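Local atomic coordinates of ORC1-type DNA replication protein 2 (Aeropyrum pernix, PDB entry 1W5T), a protein that binds DNA and ATP and takes part in regulating DNA replication, as an AAA+ ATPase of the Cdc6/Orc family. Residues Q226-G231 against T235-R240. Numbering follows the deposited sequence.
Sequences QRAELG and TVWEPR. With ANP (phosphoaminophosphonic acid-adenylate ester), chain D.
Ala228 rests its methyl group on one face of the indole of Trp237, a CH-pi contact within the AAA+ lid domain that joins helix 217-231 to the connection running into helix 239-249. Helix 217-231 supplies the alanine from its last turn; the tryptophan sits in the loop that leads into helix 239-249, where the chain has doubled back after leaving the first helix. CB of Ala228 lies 3.5 Å from the centroid of the five-membered ring and only 11° off its normal, so the methyl stands squarely over that face. Its nearest single atom is Trp237 CE2, also at 3.5 Å, on the bond shared by the two rings. CB of Trp237 already points to the helix, and with CG between the backbone N and the carbonyl carbon (chi1 67°) the indole lies over Ala228.

Glu229 adds a looser touch at the benzo end, where its CG comes 4.1 Å from Trp237 CZ2. The carboxylate and the indole are tilted 43° to each other, and the acid end is taken up by a salt bridge from OE2 to Arg25. Further back on helix 217-231, Glu225 also touches the tryptophan. Ala228 CB and Glu229 CG, both carbons, make the closest contacts to the indole across this small join. Past the tryptophan, Glu238 occupies the N-cap position of helix 239-249, and its OE2 pairs with NH2 of Arg240 at 3.0 Å.

One residue before Ala228, the same helix turns Arg227 in another direction, into the nucleotide pocket, with NH1 bonded to the carbonyl oxygen of Val14. The same side chain grips the nucleotide: NH2 of Arg227 donates to the ribose O2' of ANP at 2.8 Å and to the adenine N3 of ANP at 3.0 Å.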
ATOM      1  N   GLN A 226      19.465   9.052  -1.229  1.00 14.90           N
ATOM      2  CA  GLN A 226      19.205   9.353   0.160  1.00 14.36           C
ATOM      3  C   GLN A 226      19.520   8.170   1.101  1.00 15.03           C
ATOM      4  O   GLN A 226      20.129   8.373   2.139  1.00 14.41           O
ATOM      5  CB  GLN A 226      17.740   9.832   0.328  1.00 14.45           C
ATOM      6  CG  GLN A 226      17.321  10.155   1.750  1.00 13.70           C
ATOM      7  CD  GLN A 226      15.873  10.577   1.849  1.00 16.57           C
ATOM      8  OE1 GLN A 226      14.973   9.877   1.351  1.00 15.58           O
ATOM      9  NE2 GLN A 226      15.625  11.727   2.499  1.00 15.90           N
ATOM     10  N   ARG A 227      19.144   6.938   0.764  1.00 15.55           N
ATOM     11  CA  ARG A 227      19.599   5.811   1.598  1.00 15.58           C
ATOM     12  C   ARG A 227      21.157   5.673   1.625  1.00 16.13           C
ATOM     13  O   ARG A 227      21.773   5.489   2.682  1.00 15.92           O
ATOM     14  CB  ARG A 227      18.938   4.484   1.197  1.00 15.59           C
ATOM     15  CG  ARG A 227      17.482   4.274   1.597  1.00 15.12           C
ATOM     16  CD  ARG A 227      16.948   5.034   2.849  1.00 14.73           C
ATOM     17  NE  ARG A 227      15.523   5.183   2.696  1.00 13.18           N
ATOM     18  CZ  ARG A 227      14.613   4.442   3.305  1.00 15.25           C
ATOM     19  NH1 ARG A 227      14.981   3.503   4.199  1.00 12.09           N
ATOM     20  NH2 ARG A 227      13.310   4.659   3.040  1.00 13.51           N
ATOM     21  N   ALA A 228      21.802   5.765   0.477  1.00 16.92           N
ATOM     22  CA  ALA A 228      23.268   5.719   0.474  1.00 18.57           C
ATOM     23  C   ALA A 228      23.881   6.797   1.414  1.00 19.76           C
ATOM     24  O   ALA A 228      24.594   6.468   2.380  1.00 19.62           O
ATOM     25  CB  ALA A 228      23.807   5.848  -0.909  1.00 18.22           C
ATOM     26  N   GLU A 229      23.515   8.057   1.182  1.00 20.95           N
ATOM     27  CA  GLU A 229      23.974   9.199   1.989  1.00 22.39           C
ATOM     28  C   GLU A 229      23.843   9.057   3.482  1.00 23.14           C
ATOM     29  O   GLU A 229      24.786   9.369   4.200  1.00 24.07           O
ATOM     30  CB  GLU A 229      23.299  10.496   1.550  1.00 23.01           C
ATOM     31  CG  GLU A 229      23.758  11.046   0.213  1.00 23.44           C
ATOM     32  CD  GLU A 229      22.956  12.255  -0.192  1.00 28.13           C
ATOM     33  OE1 GLU A 229      23.134  12.761  -1.310  1.00 32.90           O
ATOM     34  OE2 GLU A 229      22.134  12.729   0.601  1.00 31.66           O
ATOM     35  N   LEU A 230      22.683   8.591   3.957  1.00 23.97           N
ATOM     36  CA  LEU A 230      22.434   8.369   5.377  1.00 23.59           C
ATOM     37  C   LEU A 230      23.000   7.050   5.883  1.00 24.45           C
ATOM     38  O   LEU A 230      23.250   6.890   7.078  1.00 25.30           O
ATOM     39  CB  LEU A 230      20.924   8.352   5.612  1.00 23.39           C
ATOM     40  CG  LEU A 230      20.127   9.567   5.103  1.00 24.76           C
ATOM     41  CD1 LEU A 230      18.598   9.300   5.141  1.00 22.11           C
ATOM     42  CD2 LEU A 230      20.491  10.877   5.850  1.00 24.61           C
ATOM     43  N   GLY A 231      23.140   6.070   5.003  1.00 24.20           N
ATOM     44  CA  GLY A 231      23.291   4.710   5.477  1.00 24.01           C
ATOM     45  C   GLY A 231      24.611   4.080   5.108  1.00 24.04           C
ATOM     46  O   GLY A 231      25.097   3.206   5.807  1.00 23.46           O
ATOM     47  N   THR A 235      32.532   6.553   0.708  1.00 28.00           N
ATOM     48  CA  THR A 235      33.501   6.033  -0.279  1.00 27.28           C
ATOM     49  C   THR A 235      32.972   4.777  -1.006  1.00 26.32           C
ATOM     50  O   THR A 235      33.467   4.361  -2.076  1.00 26.20           O
ATOM     51  CB  THR A 235      34.852   5.749   0.399  1.00 27.43           C
ATOM     52  OG1 THR A 235      34.666   4.907   1.547  1.00 26.99           O
ATOM     53  CG2 THR A 235      35.423   7.047   1.012  1.00 28.57           C
ATOM     54  N   VAL A 236      31.925   4.219  -0.418  1.00 24.26           N
ATOM     55  CA  VAL A 236      31.433   2.911  -0.754  1.00 22.50           C
ATOM     56  C   VAL A 236      30.671   2.873  -2.072  1.00 21.28           C
ATOM     57  O   VAL A 236      30.648   1.848  -2.746  1.00 20.99           O
ATOM     58  CB  VAL A 236      30.581   2.423   0.426  1.00 23.34           C
ATOM     59  CG1 VAL A 236      29.371   1.607  -0.016  1.00 22.86           C
ATOM     60  CG2 VAL A 236      31.465   1.697   1.459  1.00 22.70           C
ATOM     61  N   TRP A 237      30.084   3.994  -2.469  1.00 20.41           N
ATOM     62  CA  TRP A 237      29.140   3.986  -3.589  1.00 19.49           C
ATOM     63  C   TRP A 237      29.367   5.091  -4.582  1.00 19.65           C
ATOM     64  O   TRP A 237      29.949   6.100  -4.287  1.00 18.73           O
ATOM     65  CB  TRP A 237      27.700   4.068  -3.081  1.00 18.68           C
ATOM     66  CG  TRP A 237      27.373   5.388  -2.439  1.00 17.23           C
ATOM     67  CD1 TRP A 237      27.652   5.774  -1.136  1.00 15.50           C
ATOM     68  CD2 TRP A 237      26.725   6.504  -3.054  1.00 12.07           C
ATOM     69  NE1 TRP A 237      27.208   7.060  -0.926  1.00 16.21           N
ATOM     70  CE2 TRP A 237      26.627   7.532  -2.077  1.00 13.31           C
ATOM     71  CE3 TRP A 237      26.186   6.738  -4.315  1.00 14.29           C
ATOM     72  CZ2 TRP A 237      26.012   8.783  -2.333  1.00 12.27           C
ATOM     73  CZ3 TRP A 237      25.583   8.017  -4.573  1.00 15.60           C
ATOM     74  CH2 TRP A 237      25.511   9.003  -3.579  1.00 12.35           C
ATOM     75  N   GLU A 238      28.826   4.875  -5.759  1.00 20.69           N
ATOM     76  CA  GLU A 238      28.885   5.791  -6.852  1.00 22.29           C
ATOM     77  C   GLU A 238      27.470   5.881  -7.428  1.00 22.23           C
ATOM     78  O   GLU A 238      26.760   4.883  -7.386  1.00 22.19           O
ATOM     79  CB  GLU A 238      29.745   5.124  -7.890  1.00 23.02           C
ATOM     80  CG  GLU A 238      30.653   6.011  -8.632  1.00 27.85           C
ATOM     81  CD  GLU A 238      32.005   6.132  -8.031  1.00 33.98           C
ATOM     82  OE1 GLU A 238      32.091   6.666  -6.877  1.00 34.14           O
ATOM     83  OE2 GLU A 238      32.962   5.731  -8.773  1.00 36.62           O
ATOM     84  N   PRO A 239      27.079   7.041  -7.978  1.00 21.98           N
ATOM     85  CA  PRO A 239      25.799   7.167  -8.689  1.00 22.01           C
ATOM     86  C   PRO A 239      25.425   5.989  -9.567  1.00 21.54           C
ATOM     87  O   PRO A 239      24.290   5.553  -9.453  1.00 21.75           O
ATOM     88  CB  PRO A 239      26.001   8.441  -9.547  1.00 22.23           C
ATOM     89  CG  PRO A 239      26.831   9.327  -8.591  1.00 22.09           C
ATOM     90  CD  PRO A 239      27.813   8.335  -7.959  1.00 21.66           C
ATOM     91  N   ARG A 240      26.345   5.484 -10.387  1.00 21.49           N
ATOM     92  CA  ARG A 240      26.036   4.468 -11.401  1.00 21.51           C
ATOM     93  C   ARG A 240      25.601   3.171 -10.793  1.00 20.59           C
ATOM     94  O   ARG A 240      24.776   2.462 -11.398  1.00 20.07           O
ATOM     95  CB  ARG A 240      27.215   4.186 -12.330  1.00 22.80           C
ATOM     96  CG  ARG A 240      28.559   4.130 -11.649  1.00 26.54           C
ATOM     97  CD  ARG A 240      29.678   3.984 -12.650  1.00 33.81           C
ATOM     98  NE  ARG A 240      30.966   4.186 -12.043  1.00 38.53           N
ATOM     99  CZ  ARG A 240      31.786   3.263 -11.523  1.00 41.85           C
ATOM    100  NH1 ARG A 240      31.547   1.941 -11.515  1.00 39.84           N
ATOM    101  NH2 ARG A 240      32.914   3.728 -11.012  1.00 45.23           N
TER
HETATM  102  PG  ANP D 700       3.085  -2.507   0.853  1.00 13.70           P
HETATM  103  O1G ANP D 700       3.810  -3.893   1.123  1.00 19.20           O
HETATM  104  O2G ANP D 700       2.210  -2.154   2.134  1.00 17.59           O
HETATM  105  O3G ANP D 700       2.191  -2.515  -0.459  1.00 13.19           O
HETATM  106  PB  ANP D 700       4.003   0.331   1.011  1.00  9.28           P
HETATM  107  O1B ANP D 700       3.242   0.673   2.354  1.00 14.31           O
HETATM  108  O2B ANP D 700       3.183   0.898  -0.186  1.00 12.13           O
HETATM  109  N3B ANP D 700       4.339  -1.333   0.806  1.00 11.12           N
HETATM  110  PA  ANP D 700       6.369   1.446   2.209  1.00  8.06           P
HETATM  111  O1A ANP D 700       5.941   2.865   2.812  1.00 11.27           O
HETATM  112  O2A ANP D 700       6.356   0.366   3.369  1.00 10.42           O
HETATM  113  O3A ANP D 700       5.466   1.036   0.934  1.00 11.35           O
HETATM  114  O5' ANP D 700       7.803   1.584   1.483  1.00 14.09           O
HETATM  115  C5' ANP D 700       8.683   0.571   0.967  1.00  9.32           C
HETATM  116  C4' ANP D 700      10.104   1.030   1.308  1.00 10.21           C
HETATM  117  O4' ANP D 700      10.467   2.171   0.520  1.00  9.99           O
HETATM  118  C3' ANP D 700      10.242   1.516   2.749  1.00  9.68           C
HETATM  119  O3' ANP D 700      11.536   1.208   3.186  1.00  8.65           O
HETATM  120  C2' ANP D 700      10.109   3.031   2.670  1.00  9.19           C
HETATM  121  O2' ANP D 700      10.700   3.776   3.735  1.00  9.02           O
HETATM  122  C1' ANP D 700      10.775   3.310   1.330  1.00  8.21           C
HETATM  123  N9  ANP D 700      10.136   4.442   0.670  1.00 10.03           N
HETATM  124  C8  ANP D 700       8.941   4.399  -0.023  1.00  8.09           C
HETATM  125  N7  ANP D 700       8.604   5.612  -0.527  1.00  5.12           N
HETATM  126  C5  ANP D 700       9.588   6.467  -0.212  1.00  7.11           C
HETATM  127  C6  ANP D 700       9.972   7.906  -0.375  1.00  8.46           C
HETATM  128  N6  ANP D 700       9.198   8.797  -1.058  1.00  6.17           N
HETATM  129  N1  ANP D 700      11.121   8.360   0.198  1.00  6.40           N
HETATM  130  C2  ANP D 700      11.943   7.581   0.884  1.00  7.85           C
HETATM  131  N3  ANP D 700      11.706   6.265   1.118  1.00 11.50           N
HETATM  132  C4  ANP D 700      10.533   5.679   0.571  1.00  7.81           C